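Local atomic coordinates of SnoaL-like domain-containing protein (Methylibium petroleiphilum PM1, PDB entry 3G16), a protein that is of unknown function but has the cystatin-like fold of the SnoaL-like, NTF2-type proteins and packs as a two-chain assembly. Residues A[140-144]-A[145-149]; A[46-49]-A[50-54]. All coordinates share one frame; numbering follows the deposited sequence.

Contact 1: residues A[140-144]-A[145-149]; sequences FDYAG and RGYRV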
loop_
_atom_site.group_PDB
_atom_site.type_symbol
_atom_site.label_atom_id
_atom_site.label_comp_id
_atom_site.label_asym_id
_atom_site.label_seq_id
_atom_site.Cartn_x
_atom_site.Cartn_y
_atom_site.Cartn_z
ATOM N N PHE A 140 0.475 14.218 6.703
ATOM C CA PHE A 140 -0.245 13.256 7.558
ATOM C C PHE A 140 0.185 13.446 9.012
ATOM O O PHE A 140 1.403 13.499 9.303
ATOM C CB PHE A 140 0.005 11.845 7.068
ATOM C CG PHE A 140 -0.812 10.825 7.771
ATOM C CD1 PHE A 140 -2.100 10.584 7.352
ATOM C CD2 PHE A 140 -0.328 10.145 8.864
ATOM C CE1 PHE A 140 -2.887 9.693 8.005
ATOM C CE2 PHE A 140 -1.112 9.230 9.514
ATOM C CZ PHE A 140 -2.429 9.020 9.087
ATOM N N ASP A 141 -0.791 13.581 9.911
ATOM C CA ASP A 141 -0.493 13.840 11.317
ATOM C C ASP A 141 -0.172 12.540 12.042
ATOM O O ASP A 141 -0.963 12.007 12.811
ATOM C CB ASP A 141 -1.707 14.531 11.929
ATOM C CG ASP A 141 -1.529 14.861 13.392
ATOM O OD1 ASP A 141 -0.368 14.876 13.861
ATOM O OD2 ASP A 141 -2.613 15.005 14.039
ATOM N N TYR A 142 1.013 12.017 11.778
ATOM C CA TYR A 142 1.395 10.762 12.415
ATOM C C TYR A 142 1.275 10.779 13.941
ATOM O O TYR A 142 0.767 9.856 14.521
ATOM C CB TYR A 142 2.827 10.371 12.009
ATOM C CG TYR A 142 2.926 9.868 10.582
ATOM C CD1 TYR A 142 2.513 8.583 10.279
ATOM C CD2 TYR A 142 3.343 10.675 9.524
ATOM C CE1 TYR A 142 2.535 8.094 8.978
ATOM C CE2 TYR A 142 3.372 10.176 8.221
ATOM C CZ TYR A 142 2.951 8.894 7.963
ATOM O OH TYR A 142 2.995 8.411 6.675
ATOM N N ALA A 143 1.807 11.837 14.548
ATOM C CA ALA A 143 1.779 11.930 15.997
ATOM C C ALA A 143 0.341 11.929 16.546
ATOM O O ALA A 143 -0.017 11.131 17.412
ATOM C CB ALA A 143 2.535 13.175 16.443
ATOM N N GLY A 144 -0.505 12.766 15.961
ATOM C CA GLY A 144 -1.864 12.896 16.447
ATOM C C GLY A 144 -2.723 11.673 16.156
ATOM O O GLY A 144 -3.698 11.393 16.846
ATOM N N ARG A 145 -2.353 10.916 15.133
ATOM C CA ARG A 145 -3.084 9.728 14.765
ATOM C C ARG A 145 -2.623 8.470 15.490
ATOM O O ARG A 145 -3.115 7.368 15.220
ATOM C CB ARG A 145 -3.002 9.539 13.234
ATOM C CG ARG A 145 -3.839 10.558 12.510
ATOM C CD ARG A 145 -5.314 10.205 12.516
ATOM N NE ARG A 145 -5.560 9.045 11.659
ATOM C CZ ARG A 145 -5.823 9.109 10.345
ATOM N NH1 ARG A 145 -5.911 10.262 9.728
ATOM N NH2 ARG A 145 -5.984 7.983 9.651
ATOM N N GLY A 146 -1.633 8.623 16.377
ATOM C CA GLY A 146 -1.222 7.480 17.174
ATOM C C GLY A 146 -0.195 6.567 16.539
ATOM O O GLY A 146 0.066 5.484 17.044
ATOM N N TYR A 147 0.380 7.003 15.419
ATOM C CA TYR A 147 1.434 6.255 14.774
ATOM C C TYR A 147 2.753 6.536 15.506
ATOM O O TYR A 147 2.973 7.617 16.052
ATOM C CB TYR A 147 1.618 6.717 13.317
ATOM C CG TYR A 147 0.586 6.272 12.294
ATOM C CD1 TYR A 147 -0.756 6.525 12.427
ATOM C CD2 TYR A 147 0.998 5.616 11.146
ATOM C CE1 TYR A 147 -1.662 6.104 11.506
ATOM C CE2 TYR A 147 0.105 5.207 10.189
ATOM C CZ TYR A 147 -1.237 5.456 10.352
ATOM O OH TYR A 147 -2.180 5.057 9.427
ATOM N N ARG A 148 3.681 5.593 15.503
ATOM C CA ARG A 148 4.961 5.866 16.065
ATOM C C ARG A 148 5.678 6.891 15.192
ATOM O O ARG A 148 5.613 6.833 13.935
ATOM C CB ARG A 148 5.850 4.598 16.105
ATOM C CG ARG A 148 5.618 3.628 17.200
ATOM C CD ARG A 148 5.851 4.249 18.569
ATOM N NE ARG A 148 7.208 4.582 19.082
ATOM C CZ ARG A 148 7.710 4.090 20.218
ATOM N NH1 ARG A 148 7.041 3.171 20.892
ATOM N NH2 ARG A 148 8.888 4.485 20.682
ATOM N N VAL A 149 6.441 7.767 15.828
ATOM C CA VAL A 149 7.195 8.784 15.176
ATOM C C VAL A 149 8.697 8.525 15.255
ATOM O O VAL A 149 9.413 8.782 14.299
ATOM C CB VAL A 149 6.819 10.180 15.699
ATOM C CG1 VAL A 149 7.778 11.214 15.192
ATOM C CG2 VAL A 149 5.377 10.483 15.261
HETATM O O HOH W 1 1.749 9.003 18.073
#

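Contact 2: residues A[46-49]-A[50-54]; sequences GMYG and GAFRG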
loop_
_atom_site.group_PDB
_atom_site.type_symbol
_atom_site.label_atom_id
_atom_site.label_comp_id
_atom_site.label_asym_id
_atom_site.label_seq_id
_atom_site.Cartn_x
_atom_site.Cartn_y
_atom_site.Cartn_z
ATOM N N GLY A 46 6.554 15.074 -0.914
ATOM C CA GLY A 46 7.224 15.541 -2.112
ATOM C C GLY A 46 6.350 15.458 -3.327
ATOM O O GLY A 46 6.706 16.016 -4.380
HETATM N N MSE A 47 5.190 14.825 -3.195
HETATM C CA MSE A 47 4.286 14.655 -4.311
HETATM C C MSE A 47 3.093 15.587 -4.272
HETATM O O MSE A 47 2.435 15.706 -3.244
HETATM C CB MSE A 47 3.721 13.238 -4.359
HETATM C CG MSE A 47 4.705 12.144 -4.646
HETATM SE SE MSE A 47 5.676 12.379 -6.321
HETATM C CE MSE A 47 4.277 12.407 -7.393
ATOM N N TYR A 48 2.869 16.233 -5.420
ATOM C CA TYR A 48 1.674 17.007 -5.697
ATOM C C TYR A 48 1.519 18.135 -4.701
ATOM O O TYR A 48 0.393 18.571 -4.436
ATOM C CB TYR A 48 0.422 16.096 -5.780
ATOM C CG TYR A 48 0.505 14.921 -6.747
ATOM C CD1 TYR A 48 1.169 15.025 -7.978
ATOM C CD2 TYR A 48 -0.071 13.677 -6.433
ATOM C CE1 TYR A 48 1.250 13.951 -8.853
ATOM C CE2 TYR A 48 0.006 12.600 -7.328
ATOM C CZ TYR A 48 0.653 12.737 -8.527
ATOM O OH TYR A 48 0.754 11.670 -9.428
ATOM N N GLY A 49 2.623 18.607 -4.147
ATOM C CA GLY A 49 2.662 19.682 -3.170
ATOM C C GLY A 49 2.089 19.422 -1.811
ATOM O O GLY A 49 2.042 20.296 -0.979
ATOM N N GLY A 50 1.695 18.161 -1.550
ATOM C CA GLY A 50 1.078 17.805 -0.293
ATOM C C GLY A 50 -0.247 17.083 -0.526
ATOM O O GLY A 50 -0.530 16.612 -1.606
ATOM N N ALA A 51 -1.014 16.998 0.548
ATOM C CA ALA A 51 -2.280 16.238 0.508
ATOM C C ALA A 51 -3.306 16.973 -0.325
ATOM O O ALA A 51 -3.213 18.197 -0.589
ATOM C CB ALA A 51 -2.840 16.092 1.940
ATOM N N PHE A 52 -4.319 16.225 -0.740
ATOM C CA PHE A 52 -5.501 16.790 -1.432
ATOM C C PHE A 52 -6.608 16.901 -0.375
ATOM O O PHE A 52 -7.125 15.888 0.138
ATOM C CB PHE A 52 -5.978 15.937 -2.598
ATOM C CG PHE A 52 -5.023 15.785 -3.746
ATOM C CD1 PHE A 52 -3.871 16.549 -3.860
ATOM C CD2 PHE A 52 -5.376 14.963 -4.794
ATOM C CE1 PHE A 52 -3.065 16.432 -4.973
ATOM C CE2 PHE A 52 -4.566 14.860 -5.904
ATOM C CZ PHE A 52 -3.415 15.592 -6.010
ATOM N N ARG A 53 -6.986 18.107 -0.039
ATOM C CA ARG A 53 -7.922 18.348 1.060
ATOM C C ARG A 53 -9.338 18.584 0.584
ATOM O O ARG A 53 -9.658 19.663 0.071
ATOM C CB ARG A 53 -7.469 19.546 1.858
ATOM C CG ARG A 53 -6.098 19.420 2.480
ATOM C CD ARG A 53 -5.607 20.832 2.895
ATOM N NE ARG A 53 -4.317 20.826 3.595
ATOM C CZ ARG A 53 -3.152 20.713 2.992
ATOM N NH1 ARG A 53 -3.031 20.679 1.633
ATOM N NH2 ARG A 53 -2.081 20.726 3.809
ATOM N N GLY A 54 -10.172 17.558 0.727
ATOM C CA GLY A 54 -11.559 17.642 0.376
ATOM C C GLY A 54 -11.889 16.904 -0.897
ATOM O O GLY A 54 -11.098 16.836 -1.851
HETATM O O HOH W 2 -1.662 19.234 -2.739
#

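Contact 1: residues A[140-144]-A[145-149]
Phe140 turns an edge onto one face of the Tyr147 ring, an edge-to-face pair with the planes at 71°. Phe140 CE2 touches Tyr147 CE1 at 3.7 Å, offset toward the rim of the tyrosine. Tyr142 also meets Tyr147 through an edge, in an offset edge-to-face pair. Here Tyr142 CD1 comes within 3.4 Å of Tyr147 CD2, and Tyr147 CB lies in the plane of the Tyr142 ring. Phe140 CD2 sits over the centre of one Tyr142 face, which closes the three rings into an aromatic cluster. The Arg145 guanidinium has Phe140 CZ over the centre of one face, 3.6 Å above its plane. The side chain reaches this place by bending at chi2 and chi3 (-79° and -70°). Arg145 NH2 forms a salt bridge with Glu119.

The backbone between them is held by its own hydrogen bonds. Arg145 N donates to Asp141 O at 2.9 Å, and Tyr147 N donates to Tyr142 O at 3.0 Å. A type I turn runs from Ala143 to Gly146, closed by Gly146 N to Ala143 O. Water 1 donates to both Ala143 O and Tyr147 O. The backbone angles of Gly146 would press any CB against the carbonyl O of Arg145, which calls for glycine. Val149 CG2 packs against Ala143 CB at 4.1 Å.

Tyr147 OH hydrogen-bonds to Glu90 of the second subunit, and Arg103 of that subunit makes a cation-pi contact with Tyr142. Tyr142 OH is hydrogen-bonded to Leu137 N. Phe140, Arg145 and Tyr147 pack on strand 116-124, and the two tyrosines meet the second subunit. Asp141 OD1 accepts from Gly144 N at 3.0 Å. This Asx motif overlaps the type I beta turn, and the two shape the bend that carries the aromatic cluster.

Contact 2: residues A[46-49]-A[50-54]
Tyr48 and Phe52 lean on each other obliquely, with ring planes 33° apart and centroids 5.8 Å apart. The closest touch, Tyr48 CB to Phe52 CE1, is 3.6 Å. Phe52 CZ reaches on to Tyr48 CD2 at 3.9 Å. Phe52 CG lies beside the backbone N (chi1 -64°), and the ring extends back toward the turn. The selenomethionine Met47 puts CE over one face of the Tyr48 ring, 3.7 Å above its plane.

A type I' turn from Met47 to Gly50 is closed by Gly50 N, which donates to Met47 O at 3.1 Å. Water 2 lies in plane at the Phe52 ring edge, 2.7 Å from Tyr48 O and 2.8 Å from Ala51 O. With an alanine at Phe52 the ring contact to Tyr48 CB would be gone, which would probably open a gap beside Phe43 and Trp62.

Tyr48 OH hydrogen-bonds to an unidentified ligand, probably from the crystallisation liquor. Both rings pair edge-to-face with Phe43. Phe52 belongs to strand 52-53, outermost in the sheet of this chain, and is hydrogen-bonded through its backbone to His41 of strand 39-42. It packs on Trp62, Ile58 and Arg61 of helix 55-69; Tyr48 touches Trp62 and, on strand 116-124, Tyr124.

Contact 2 comes first along the chain, and contact 1 follows near the C-terminus. Their centres are about 17 Å apart and their nearest atoms about 6 Å apart, so they do not touch. Contact 2 takes in the turn after strand 39-42 and strand 52-53, at one edge of the mixed sheet. Contact 1 lies in the loop after strand 134-135. Both rest on strand 116-124, and Tyr42 of strand 39-42 pairs with Phe140. Asp139, next to contact 1, hydrogen-bonds to Ala51 N of contact 2. Both reach the second subunit, contact 1 through hydrogen bonds and a cation-pi contact, contact 2 more lightly through the turn residues Met47 and Tyr48.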